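Local coordinates for protein putative branched-chain amino acid aminotransferase IlvE (Streptococcus mutans, PDB 4DQN) that probably catalyses the pyridoxal-phosphate-dependent transfer of amino groups between leucine, isoleucine or valine and 2-oxoglutarate in branched-chain amino acid metabolism, at residues T326-Q329 and K334-E337; Q75-N80 and K253-Y258; Q109-N114 and A125-R130. All blocks are in the same frame, centred on the assembly; numbering follows the deposited sequence.

Interaction 1 (T326-Q329 and K334-E337); sequences TGIQ and KAPE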
# COMPACT_ATOMS: atom_id res chain seq x y z
N THR A 326 29.02 1.23 13.57
CA THR A 326 29.62 0.51 12.45
C THR A 326 30.77 -0.38 12.93
O THR A 326 30.95 -1.49 12.42
CB THR A 326 30.09 1.45 11.31
OG1 THR A 326 31.03 2.40 11.83
CG2 THR A 326 28.92 2.20 10.71
N GLY A 327 31.52 0.07 13.93
CA GLY A 327 32.57 -0.76 14.49
C GLY A 327 32.02 -2.08 15.01
O GLY A 327 32.59 -3.15 14.78
N ILE A 328 30.90 -2.00 15.70
CA ILE A 328 30.24 -3.18 16.23
C ILE A 328 29.74 -4.07 15.10
O ILE A 328 29.93 -5.29 15.13
CB ILE A 328 29.06 -2.78 17.13
CG1 ILE A 328 29.59 -2.19 18.43
CG2 ILE A 328 28.16 -3.99 17.43
CD1 ILE A 328 28.55 -1.38 19.19
N GLN A 329 29.11 -3.46 14.10
CA GLN A 329 28.56 -4.22 12.98
C GLN A 329 29.65 -4.97 12.21
O GLN A 329 29.48 -6.14 11.88
CB GLN A 329 27.78 -3.27 12.06
CG GLN A 329 26.50 -2.72 12.71
CD GLN A 329 25.90 -1.55 11.96
OE1 GLN A 329 26.61 -0.78 11.31
NE2 GLN A 329 24.57 -1.41 12.04
N LYS A 334 33.75 -4.30 20.46
CA LYS A 334 33.00 -5.31 21.23
C LYS A 334 31.51 -5.02 21.22
O LYS A 334 31.08 -3.89 21.45
CB LYS A 334 33.47 -5.37 22.69
CG LYS A 334 33.00 -6.64 23.41
CD LYS A 334 32.92 -6.44 24.92
CE LYS A 334 33.11 -7.74 25.69
NZ LYS A 334 32.38 -8.91 25.13
N ALA A 335 30.71 -6.06 20.96
CA ALA A 335 29.26 -5.89 20.80
C ALA A 335 28.52 -6.02 22.10
O ALA A 335 28.98 -6.69 23.02
CB ALA A 335 28.73 -6.93 19.83
N PRO A 336 27.33 -5.39 22.18
CA PRO A 336 26.47 -5.74 23.32
C PRO A 336 26.11 -7.22 23.22
O PRO A 336 26.17 -7.79 22.12
CB PRO A 336 25.22 -4.88 23.09
CG PRO A 336 25.72 -3.70 22.30
CD PRO A 336 26.78 -4.28 21.39
N GLU A 337 25.75 -7.83 24.35
CA GLU A 337 25.31 -9.23 24.36
C GLU A 337 24.12 -9.47 23.43
O GLU A 337 23.17 -8.70 23.42
CB GLU A 337 24.92 -9.62 25.79
CG GLU A 337 24.92 -11.11 26.05
CD GLU A 337 26.32 -11.68 26.18
OE1 GLU A 337 27.30 -10.91 25.99
OE2 GLU A 337 26.44 -12.88 26.49
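With chi1 at -71°, Ile328 spreads two branches over Ala335 and Pro336: CG1 lies anti to the carbonyl carbon, CG2 takes the position anti to the backbone N, and chi2 of 162° extends CD1. In this class IV aminotransferase the chain reverses after helix 316-329, and the loop leading to strand 340-342, an outermost strand of the seven-stranded antiparallel sheet, lies along the last helical turn. Backbone hydrogen bonding between Gly327 and Val333 holds the loop there. The contact itself is apolar, without a hydrogen bond between the two segments, and Ile328 supplies every point of touch on the helix side. Its CG2 methyl sits 3.8 Å from Ala335 CB, where the two backbones come nearest, with 5.4 Å between Ile328 CA and Ala335 CA. CG1 of Ile328 packs 3.8 Å from Lys334 O; the hydrogen bond to that oxygen, a weak one, comes from Arg263 NH2. Leu259 on helix 251-262 packs on both Ile328 and Pro336, while Phe77 and Ile340 add further apolar surface around Ile328. The Lys334 side chain, by contrast, starts away from the helix and is exposed. At the far end of the isoleucine, its side chain crosses the proline ring at about a right angle, bringing Ile328 CD1 to 4.0 Å from Pro336 CD.

Interaction 2 (Q75-N80 and K253-Y258); sequences QLFRPN and KYSLLY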
# COMPACT_ATOMS: atom_id res chain seq x y z
N GLN A 75 29.05 -11.87 9.39
CA GLN A 75 28.07 -11.89 10.47
C GLN A 75 26.85 -11.02 10.17
O GLN A 75 26.92 -10.09 9.36
CB GLN A 75 28.74 -11.45 11.78
CG GLN A 75 29.30 -10.03 11.75
CD GLN A 75 30.20 -9.75 12.94
OE1 GLN A 75 30.84 -10.66 13.45
NE2 GLN A 75 30.25 -8.50 13.38
N LEU A 76 25.74 -11.35 10.81
CA LEU A 76 24.52 -10.54 10.75
C LEU A 76 24.46 -9.69 12.00
O LEU A 76 25.10 -10.02 13.01
CB LEU A 76 23.29 -11.44 10.69
CG LEU A 76 23.15 -12.27 9.42
CD1 LEU A 76 21.98 -13.24 9.56
CD2 LEU A 76 22.95 -11.35 8.20
N PHE A 77 23.70 -8.60 11.93
CA PHE A 77 23.58 -7.65 13.03
C PHE A 77 22.12 -7.55 13.48
O PHE A 77 21.27 -7.01 12.75
CB PHE A 77 24.11 -6.28 12.58
CG PHE A 77 23.90 -5.18 13.59
CD1 PHE A 77 24.74 -5.05 14.69
CD2 PHE A 77 22.86 -4.26 13.42
CE1 PHE A 77 24.55 -4.02 15.61
CE2 PHE A 77 22.66 -3.24 14.34
CZ PHE A 77 23.51 -3.12 15.44
N ARG A 78 21.84 -8.10 14.66
CA ARG A 78 20.51 -8.07 15.26
C ARG A 78 19.36 -8.55 14.35
O ARG A 78 18.30 -7.92 14.32
CB ARG A 78 20.21 -6.64 15.78
CG ARG A 78 21.24 -6.13 16.81
CD ARG A 78 21.04 -4.65 17.16
NE ARG A 78 20.23 -4.23 18.32
CZ ARG A 78 19.39 -4.96 19.06
NH1 ARG A 78 19.19 -6.23 18.81
NH2 ARG A 78 18.74 -4.41 20.07
N PRO A 79 19.54 -9.68 13.64
CA PRO A 79 18.45 -10.06 12.73
C PRO A 79 17.21 -10.51 13.49
O PRO A 79 16.13 -10.52 12.90
CB PRO A 79 19.04 -11.24 11.96
CG PRO A 79 20.04 -11.85 12.93
CD PRO A 79 20.64 -10.67 13.62
N ASN A 80 17.35 -10.88 14.77
CA ASN A 80 16.18 -11.14 15.62
C ASN A 80 15.23 -9.95 15.67
O ASN A 80 14.00 -10.12 15.74
CB ASN A 80 16.61 -11.52 17.04
CG ASN A 80 17.35 -10.39 17.74
OD1 ASN A 80 18.33 -9.85 17.21
ND2 ASN A 80 16.87 -10.01 18.92
N LYS A 253 17.71 2.80 15.03
CA LYS A 253 17.33 3.73 16.09
C LYS A 253 17.44 3.11 17.49
O LYS A 253 17.97 3.74 18.40
CB LYS A 253 15.90 4.25 15.89
CG LYS A 253 15.32 4.82 17.18
CD LYS A 253 13.89 5.29 17.04
CE LYS A 253 12.89 4.16 17.16
NZ LYS A 253 11.50 4.70 16.99
N TYR A 254 16.94 1.89 17.65
CA TYR A 254 17.02 1.24 18.95
C TYR A 254 18.47 1.00 19.33
O TYR A 254 18.86 1.18 20.49
CB TYR A 254 16.22 -0.06 18.96
CG TYR A 254 14.74 0.19 19.00
CD1 TYR A 254 14.22 1.20 19.80
CD2 TYR A 254 13.86 -0.56 18.23
CE1 TYR A 254 12.87 1.46 19.84
CE2 TYR A 254 12.50 -0.30 18.26
CZ TYR A 254 12.01 0.71 19.07
OH TYR A 254 10.66 0.98 19.12
N SER A 255 19.27 0.59 18.35
CA SER A 255 20.70 0.37 18.55
C SER A 255 21.43 1.65 18.98
O SER A 255 22.29 1.61 19.87
CB SER A 255 21.32 -0.20 17.28
OG SER A 255 20.72 -1.45 16.96
N LEU A 256 21.08 2.77 18.35
CA LEU A 256 21.69 4.06 18.66
C LEU A 256 21.27 4.54 20.05
O LEU A 256 22.10 5.05 20.81
CB LEU A 256 21.34 5.11 17.60
CG LEU A 256 22.10 4.93 16.28
CD1 LEU A 256 21.70 5.95 15.24
CD2 LEU A 256 23.62 4.99 16.52
N LEU A 257 19.99 4.37 20.36
CA LEU A 257 19.46 4.62 21.70
C LEU A 257 20.30 3.88 22.74
O LEU A 257 20.70 4.44 23.77
CB LEU A 257 18.04 4.09 21.77
CG LEU A 257 16.82 4.98 22.06
CD1 LEU A 257 17.14 6.46 22.03
CD2 LEU A 257 15.70 4.64 21.08
N TYR A 258 20.52 2.60 22.46
CA TYR A 258 21.24 1.71 23.35
C TYR A 258 22.69 2.17 23.50
O TYR A 258 23.17 2.33 24.62
CB TYR A 258 21.19 0.29 22.79
CG TYR A 258 21.77 -0.77 23.70
CD1 TYR A 258 23.15 -0.95 23.80
CD2 TYR A 258 20.95 -1.60 24.42
CE1 TYR A 258 23.68 -1.92 24.63
CE2 TYR A 258 21.47 -2.58 25.25
CZ TYR A 258 22.83 -2.74 25.34
OH TYR A 258 23.35 -3.72 26.16
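Arg78 and Phe77 converge on a single hydroxyl, Ser255 OG, which juts from helix 251-262 into a buried interface. Arg78 NE approaches it at 3.1 Å, with the oxygen at the edge of the guanidinium and near its plane, but the N-H points well off the oxygen (122°), so this hydrogen bond is weak. The neighbouring methylene is almost as near, Arg78 CD lying 3.2 Å from Ser255 OG. On the aromatic side, Phe77 CZ comes to 3.6 Å from the same oxygen, which meets the ring obliquely. A firmer partner for the hydroxyl is Val251 O, one turn back along the helix, a bond that probably helps to hold the hydroxyl in place. The arginine chain lies over its own neighbour: Arg78 CG stands 3.9 Å above the plane of the Phe77 ring, over its centre, and a bend at chi3 (94°) then brings NE to the serine. Farther out, Trp339 makes a cation-pi contact with Arg78 and meets the Phe77 ring with planes near 90°, while Leu325 of helix 316-329 touches both Phe77 and Ser255. Arg78 has a left-handed backbone conformation and occupies the N-cap position of helix 79-92. The whole is a strand-to-helix turn, from strand 74-77 of the antiparallel sheet into helix 79-92, packed against a helix that lies on the mixed sheet, within the two-domain fold of class IV aminotransferases.

Interaction 3 (Q109-N114 and A125-R130); sequences QVVRAN and ATLYLR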
# COMPACT_ATOMS: atom_id res chain seq x y z
N GLN A 109 21.24 -18.84 5.43
CA GLN A 109 21.33 -19.66 4.22
C GLN A 109 21.63 -18.81 2.99
O GLN A 109 22.41 -19.23 2.12
CB GLN A 109 20.02 -20.42 3.96
CG GLN A 109 19.77 -21.61 4.86
CD GLN A 109 18.55 -22.40 4.40
OE1 GLN A 109 18.49 -22.84 3.26
NE2 GLN A 109 17.58 -22.55 5.29
N VAL A 110 21.00 -17.64 2.89
CA VAL A 110 21.24 -16.77 1.73
C VAL A 110 22.66 -16.20 1.74
O VAL A 110 23.32 -16.18 0.70
CB VAL A 110 20.19 -15.64 1.65
CG1 VAL A 110 20.51 -14.69 0.49
CG2 VAL A 110 18.81 -16.24 1.45
N VAL A 111 23.13 -15.76 2.91
CA VAL A 111 24.49 -15.24 3.03
C VAL A 111 25.50 -16.31 2.66
O VAL A 111 26.39 -16.08 1.81
CB VAL A 111 24.77 -14.77 4.45
CG1 VAL A 111 26.21 -14.30 4.56
CG2 VAL A 111 23.82 -13.63 4.82
N ARG A 112 25.38 -17.49 3.27
CA ARG A 112 26.27 -18.61 2.95
C ARG A 112 26.24 -18.98 1.47
O ARG A 112 27.30 -19.17 0.87
CB ARG A 112 25.98 -19.84 3.83
CG ARG A 112 26.25 -19.61 5.32
CD ARG A 112 26.27 -20.92 6.12
NE ARG A 112 25.13 -21.77 5.79
CZ ARG A 112 24.07 -21.95 6.57
NH1 ARG A 112 24.02 -21.34 7.75
NH2 ARG A 112 23.07 -22.74 6.19
N ALA A 113 25.05 -19.03 0.86
CA ALA A 113 24.95 -19.47 -0.53
C ALA A 113 25.57 -18.47 -1.50
O ALA A 113 25.96 -18.81 -2.62
CB ALA A 113 23.49 -19.76 -0.91
N ASN A 114 25.65 -17.21 -1.05
CA ASN A 114 26.19 -16.12 -1.87
C ASN A 114 27.39 -15.45 -1.20
O ASN A 114 27.62 -14.26 -1.40
CB ASN A 114 25.11 -15.05 -2.10
CG ASN A 114 23.91 -15.57 -2.87
OD1 ASN A 114 23.99 -15.77 -4.08
ND2 ASN A 114 22.79 -15.79 -2.18
N ALA A 125 31.42 -1.76 2.51
CA ALA A 125 30.32 -2.33 1.74
C ALA A 125 29.85 -3.63 2.37
O ALA A 125 30.60 -4.30 3.11
CB ALA A 125 30.74 -2.55 0.30
N THR A 126 28.61 -4.01 2.09
CA THR A 126 27.98 -5.13 2.78
C THR A 126 27.10 -5.93 1.83
O THR A 126 26.88 -5.53 0.69
CB THR A 126 27.08 -4.62 3.92
OG1 THR A 126 26.09 -3.71 3.38
CG2 THR A 126 27.89 -3.90 4.99
N LEU A 127 26.61 -7.07 2.30
CA LEU A 127 25.61 -7.81 1.54
C LEU A 127 24.24 -7.44 2.11
O LEU A 127 23.92 -7.76 3.25
CB LEU A 127 25.82 -9.32 1.65
CG LEU A 127 24.88 -10.14 0.74
CD1 LEU A 127 25.27 -9.97 -0.71
CD2 LEU A 127 24.86 -11.63 1.12
N TYR A 128 23.43 -6.74 1.32
CA TYR A 128 22.10 -6.34 1.77
C TYR A 128 21.10 -7.47 1.51
O TYR A 128 21.02 -7.99 0.40
CB TYR A 128 21.66 -5.06 1.05
CG TYR A 128 20.29 -4.57 1.47
CD1 TYR A 128 20.08 -3.98 2.72
CD2 TYR A 128 19.21 -4.68 0.60
CE1 TYR A 128 18.82 -3.52 3.09
CE2 TYR A 128 17.95 -4.21 0.96
CZ TYR A 128 17.76 -3.64 2.20
OH TYR A 128 16.51 -3.20 2.56
N LEU A 129 20.34 -7.83 2.54
CA LEU A 129 19.31 -8.85 2.43
C LEU A 129 17.96 -8.18 2.41
O LEU A 129 17.69 -7.29 3.22
CB LEU A 129 19.37 -9.78 3.65
CG LEU A 129 20.24 -11.03 3.53
CD1 LEU A 129 21.63 -10.68 3.08
CD2 LEU A 129 20.32 -11.79 4.85
N ARG A 130 17.11 -8.61 1.48
CA ARG A 130 15.74 -8.13 1.38
C ARG A 130 14.74 -9.30 1.53
O ARG A 130 14.39 -9.98 0.55
CB ARG A 130 15.52 -7.45 0.03
CG ARG A 130 14.08 -6.99 -0.21
CD ARG A 130 13.72 -5.87 0.76
NE ARG A 130 13.09 -4.81 -0.00
CZ ARG A 130 13.50 -3.56 -0.08
NH1 ARG A 130 14.55 -3.12 0.62
NH2 ARG A 130 12.81 -2.75 -0.83
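Leu127 and Leu129, alternate residues of strand 126-136, meet Val111 of helix 100-113 in a helix-on-sheet packing contact, on one face of the antiparallel sheet of this class IV aminotransferase. Leu127 comes first: its CG, anti to the backbone N (chi1 -174°), carries CD2 up to the helix backbone, 4.1 Å from Val111 CA. Here the helix is ending, and Asn114, the first residue to leave it, folds its amide back so that ND2 donates to Val110 O at 3.0 Å; the same nitrogen also bonds to Phe23 O, tying the helix end to the N-terminal part of the chain. Tyr128 faces away from the helix and its ring meets Phe16 edge-to-face. At Leu129 the side chain crosses that of Val111 at about a right angle and presents both methyls to one: Val111 CG2 lies 4.0 Å from Leu129 CD2 and 4.1 Å from Leu129 CD1. Arg130, like Tyr128, is on the sheet face that looks toward the partner subunit, where its NE hydrogen-bonds His55 of the second subunit. Its guanidinium and the Tyr128 ring meet edge to edge, in plane, with a weak hydrogen bond of 2.8 Å from Arg130 NH1 to Tyr128 OH.

Overall arrangement
Interactions 1 and 2 adjoin, with centres 9 Å apart: Gln75 NE2 probably hydrogen-bonds Gln329 O, 2.9 Å away, and Pro336 packs on Tyr258. Interaction 3 lies farther off, its centre about 17 Å from that of interaction 2 and 19 Å from that of interaction 1, yet Leu76 reaches Val111 and Leu129. Strands 74-77 and 126-136 belong to one antiparallel sheet, and the loop at 334-337 leads into its edge strand 340-342, one of two outermost within this chain. Along the chain, interaction 3 is nested within the loop closed by interaction 2, and interaction 1 follows both. The chain after helix 316-329 thus returns to the antiparallel sheet, and interactions 1 and 2 pack helices 316-329 and 251-262 beside that edge.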